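Local coordinates for beta-mannosidase (Trichoderma harzianum, PDB 4CVU), which probably hydrolyses terminal beta-linked mannose residues from the non-reducing ends of mannosides, as a family 2 glycoside hydrolase, at residues Phe416-Leu428 with Arg439-Asp451. Numbering follows the deposited sequence.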
# COMPACT_ATOMS: atom_id res chain seq x y z
N PHE A 416 25.01 -13.25 20.87
CA PHE A 416 25.63 -14.11 19.88
C PHE A 416 27.16 -14.10 20.00
O PHE A 416 27.72 -13.16 20.45
CB PHE A 416 25.26 -13.67 18.43
CG PHE A 416 23.90 -14.08 17.97
CD1 PHE A 416 22.82 -14.04 18.78
CD2 PHE A 416 23.71 -14.42 16.68
CE1 PHE A 416 21.57 -14.35 18.31
CE2 PHE A 416 22.49 -14.74 16.22
CZ PHE A 416 21.42 -14.69 17.02
N ASN A 417 27.83 -15.16 19.61
CA ASN A 417 29.24 -15.11 19.27
C ASN A 417 29.53 -15.67 17.90
O ASN A 417 30.68 -15.64 17.47
CB ASN A 417 30.11 -15.76 20.35
CG ASN A 417 29.70 -17.17 20.64
OD1 ASN A 417 29.24 -17.85 19.75
ND2 ASN A 417 29.76 -17.57 21.90
N MET A 418 28.48 -16.09 17.17
CA MET A 418 28.65 -16.69 15.85
C MET A 418 27.41 -16.49 14.99
O MET A 418 26.28 -16.50 15.50
CB MET A 418 28.92 -18.22 16.00
CG MET A 418 29.26 -18.92 14.70
SD MET A 418 29.63 -20.69 14.95
CE MET A 418 31.37 -20.63 15.32
N LEU A 419 27.66 -16.25 13.69
CA LEU A 419 26.69 -16.43 12.63
C LEU A 419 27.19 -17.48 11.65
O LEU A 419 28.39 -17.51 11.29
CB LEU A 419 26.40 -15.11 11.86
CG LEU A 419 25.85 -13.95 12.66
CD1 LEU A 419 25.90 -12.65 11.86
CD2 LEU A 419 24.43 -14.21 13.10
N ARG A 420 26.28 -18.31 11.17
CA ARG A 420 26.55 -19.11 10.01
C ARG A 420 26.10 -18.38 8.78
O ARG A 420 24.91 -18.12 8.63
CB ARG A 420 25.81 -20.45 10.07
CG ARG A 420 25.77 -21.13 8.72
CD ARG A 420 25.47 -22.60 8.91
NE ARG A 420 25.32 -23.30 7.63
CZ ARG A 420 24.22 -23.89 7.18
NH1 ARG A 420 23.08 -23.89 7.86
NH2 ARG A 420 24.26 -24.50 6.01
N VAL A 421 27.05 -18.05 7.91
CA VAL A 421 26.77 -17.38 6.66
C VAL A 421 26.35 -18.45 5.64
O VAL A 421 27.17 -19.07 4.97
CB VAL A 421 27.96 -16.54 6.15
CG1 VAL A 421 27.55 -15.70 4.94
CG2 VAL A 421 28.46 -15.63 7.23
N TRP A 422 25.03 -18.62 5.55
CA TRP A 422 24.36 -19.68 4.85
C TRP A 422 24.61 -19.67 3.34
O TRP A 422 24.60 -18.61 2.73
CB TRP A 422 22.85 -19.53 5.13
CG TRP A 422 21.98 -20.47 4.33
CD1 TRP A 422 21.69 -21.77 4.66
CD2 TRP A 422 21.30 -20.20 3.11
NE1 TRP A 422 20.85 -22.31 3.71
CE2 TRP A 422 20.61 -21.37 2.74
CE3 TRP A 422 21.23 -19.08 2.26
CZ2 TRP A 422 19.85 -21.46 1.57
CZ3 TRP A 422 20.48 -19.16 1.11
CH2 TRP A 422 19.80 -20.34 0.76
N SER A 423 24.81 -20.84 2.75
CA SER A 423 24.88 -20.96 1.27
C SER A 423 23.53 -21.46 0.76
O SER A 423 22.98 -22.40 1.34
CB SER A 423 26.03 -21.89 0.84
OG SER A 423 25.91 -23.20 1.43
N SER A 424 22.98 -20.90 -0.32
CA SER A 424 23.58 -19.88 -1.16
C SER A 424 22.64 -18.73 -1.39
O SER A 424 21.57 -18.88 -2.02
CB SER A 424 24.04 -20.43 -2.52
OG SER A 424 24.33 -19.38 -3.47
N GLY A 425 22.99 -17.70 -0.63
CA GLY A 425 23.19 -16.32 -1.05
C GLY A 425 24.59 -16.20 -1.64
O GLY A 425 24.84 -16.66 -2.78
N THR A 426 25.50 -15.58 -0.91
CA THR A 426 26.75 -15.20 -1.53
C THR A 426 27.96 -15.08 -0.63
O THR A 426 27.81 -15.08 0.59
CB THR A 426 26.53 -13.84 -2.22
OG1 THR A 426 27.53 -13.64 -3.23
CG2 THR A 426 26.59 -12.73 -1.25
N TYR A 427 29.15 -14.91 -1.25
CA TYR A 427 30.37 -14.53 -0.52
C TYR A 427 30.26 -13.08 -0.12
O TYR A 427 30.10 -12.21 -0.96
CB TYR A 427 31.69 -14.77 -1.34
CG TYR A 427 31.79 -16.15 -1.91
CD1 TYR A 427 32.24 -17.21 -1.15
CD2 TYR A 427 31.36 -16.41 -3.21
CE1 TYR A 427 32.30 -18.50 -1.67
CE2 TYR A 427 31.42 -17.69 -3.74
CZ TYR A 427 31.86 -18.73 -2.96
OH TYR A 427 31.88 -19.99 -3.51
N LEU A 428 30.35 -12.80 1.19
CA LEU A 428 30.14 -11.46 1.67
C LEU A 428 31.26 -10.54 1.25
O LEU A 428 32.45 -10.92 1.21
CB LEU A 428 30.00 -11.40 3.21
CG LEU A 428 28.86 -12.22 3.84
CD1 LEU A 428 28.85 -11.99 5.33
CD2 LEU A 428 27.50 -11.88 3.25
N ARG A 439 33.73 -6.31 15.91
CA ARG A 439 32.77 -6.62 16.96
C ARG A 439 33.00 -7.98 17.60
O ARG A 439 32.45 -8.27 18.67
CB ARG A 439 31.34 -6.61 16.38
CG ARG A 439 30.85 -5.24 15.97
CD ARG A 439 29.54 -5.33 15.23
NE ARG A 439 29.01 -4.02 14.83
CZ ARG A 439 27.96 -3.40 15.38
NH1 ARG A 439 27.31 -3.93 16.41
NH2 ARG A 439 27.56 -2.22 14.89
N GLY A 440 33.73 -8.86 16.94
CA GLY A 440 33.98 -10.19 17.50
C GLY A 440 32.93 -11.27 17.27
O GLY A 440 32.73 -12.14 18.12
N VAL A 441 32.27 -11.22 16.12
CA VAL A 441 31.30 -12.23 15.76
C VAL A 441 31.98 -13.22 14.82
O VAL A 441 32.41 -12.87 13.72
CB VAL A 441 30.04 -11.57 15.13
CG1 VAL A 441 28.96 -12.59 14.82
CG2 VAL A 441 29.49 -10.44 16.01
N LEU A 442 32.08 -14.49 15.23
CA LEU A 442 32.66 -15.50 14.34
C LEU A 442 31.74 -15.76 13.18
O LEU A 442 30.51 -15.86 13.39
CB LEU A 442 32.88 -16.84 15.11
CG LEU A 442 34.04 -16.78 16.11
CD1 LEU A 442 34.11 -18.07 16.95
CD2 LEU A 442 35.35 -16.57 15.38
N LEU A 443 32.29 -15.83 11.96
CA LEU A 443 31.54 -16.12 10.76
C LEU A 443 31.89 -17.49 10.17
O LEU A 443 32.90 -17.64 9.48
CB LEU A 443 31.76 -15.04 9.68
CG LEU A 443 31.25 -13.67 10.04
CD1 LEU A 443 31.37 -12.66 8.92
CD2 LEU A 443 29.86 -13.76 10.61
N TRP A 444 31.03 -18.46 10.39
CA TRP A 444 31.17 -19.72 9.75
C TRP A 444 30.72 -19.52 8.32
O TRP A 444 29.58 -19.35 8.11
CB TRP A 444 30.31 -20.72 10.50
CG TRP A 444 29.74 -21.88 9.77
CD1 TRP A 444 29.67 -22.12 8.43
CD2 TRP A 444 29.19 -23.03 10.39
NE1 TRP A 444 29.07 -23.31 8.19
CE2 TRP A 444 28.77 -23.90 9.37
CE3 TRP A 444 28.95 -23.38 11.70
CZ2 TRP A 444 28.16 -25.12 9.63
CZ3 TRP A 444 28.36 -24.61 11.96
CH2 TRP A 444 27.95 -25.44 10.94
N SER A 445 31.61 -19.68 7.36
CA SER A 445 31.36 -19.35 6.00
C SER A 445 31.27 -20.54 5.07
O SER A 445 31.74 -21.62 5.40
CB SER A 445 32.37 -18.33 5.48
OG SER A 445 32.45 -17.30 6.40
N GLU A 446 30.62 -20.32 3.93
CA GLU A 446 30.30 -21.44 3.03
C GLU A 446 30.50 -21.06 1.58
O GLU A 446 30.43 -19.89 1.21
CB GLU A 446 28.86 -21.93 3.29
CG GLU A 446 28.68 -22.47 4.71
CD GLU A 446 27.40 -23.28 4.99
OE1 GLU A 446 26.46 -23.34 4.19
OE2 GLU A 446 27.35 -23.88 6.07
N PHE A 447 30.78 -22.06 0.76
CA PHE A 447 30.84 -21.89 -0.69
C PHE A 447 29.43 -21.95 -1.30
O PHE A 447 28.55 -22.64 -0.77
CB PHE A 447 31.73 -22.97 -1.33
CG PHE A 447 33.17 -22.98 -0.83
CD1 PHE A 447 33.80 -21.84 -0.36
CD2 PHE A 447 33.90 -24.16 -0.87
CE1 PHE A 447 35.11 -21.88 0.06
CE2 PHE A 447 35.22 -24.21 -0.45
CZ PHE A 447 35.82 -23.06 0.03
N GLN A 448 29.19 -21.26 -2.43
CA GLN A 448 27.81 -21.07 -2.90
C GLN A 448 27.19 -22.29 -3.59
O GLN A 448 26.96 -22.31 -4.78
CB GLN A 448 27.70 -19.79 -3.74
CG GLN A 448 28.27 -18.56 -3.04
CD GLN A 448 27.70 -18.36 -1.65
OE1 GLN A 448 26.51 -18.51 -1.43
NE2 GLN A 448 28.55 -18.00 -0.70
N PHE A 449 26.95 -23.34 -2.82
CA PHE A 449 26.33 -24.53 -3.35
C PHE A 449 25.30 -25.04 -2.32
O PHE A 449 25.61 -25.18 -1.14
CB PHE A 449 27.39 -25.61 -3.59
CG PHE A 449 28.46 -25.21 -4.57
CD1 PHE A 449 28.30 -25.45 -5.94
CD2 PHE A 449 29.63 -24.60 -4.12
CE1 PHE A 449 29.32 -25.09 -6.83
CE2 PHE A 449 30.62 -24.23 -5.00
CZ PHE A 449 30.46 -24.47 -6.37
N SER A 450 24.07 -25.33 -2.77
CA SER A 450 22.97 -25.43 -1.82
C SER A 450 21.70 -26.21 -2.26
O SER A 450 21.03 -25.84 -3.22
CB SER A 450 22.61 -24.00 -1.36
OG SER A 450 21.59 -23.99 -0.38
N ASP A 451 21.42 -27.31 -1.56
CA ASP A 451 20.17 -28.02 -1.65
C ASP A 451 19.86 -28.55 -3.06
O ASP A 451 18.71 -28.60 -3.49
CB ASP A 451 19.05 -27.10 -1.16
CG ASP A 451 17.79 -27.86 -0.80
OD1 ASP A 451 17.86 -29.09 -0.51
OD2 ASP A 451 16.70 -27.23 -0.82
O HOH W 1 27.03 -17.31 1.87
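Arg420 grips the carboxylate of Glu446 side-on. Arg420 NE reaches Glu446 OE2 at 2.6 Å within the guanidinium plane but from above the carboxylate, while Arg420 NH2 meets the syn lone pair of Glu446 OE1 at 3.1 Å; the two planes stand 53° apart. The extended Arg420 chain, CG anti to the backbone N (chi1 164°), lays Arg420 CD over one face of the Trp444 indole, 3.8 Å from the centroid of its five-membered ring. Trp444 NE1 adds a bond to the anti lone pair of Glu446 OE2, and Ser423 OG donates to Glu446 OE1 at 2.8 Å, giving each buried oxygen at least two donors. Replacing Glu446 by alanine is likely to leave the Arg420 charge without this mate and Trp444 NE1 without its acceptor. Farther along, Gln448 CG sits over the Tyr427 ring; Tyr427 OH accepts from Gln448 N at 3.2 Å and also bonds Glu467. Behind these groups, parallel strands 418-421 and 442-446, joined through helix 430-439 as a beta-alpha-beta unit of the family's catalytic (beta/alpha)8 barrel, are hydrogen-bonded from Asn417 O to Val421 N. Arg420 NH1 has a second salt bridge, to Glu594. The donors around Glu446 would probably favour its ionised form, and the two-nitrogen grip fixes the guanidinium's rotation.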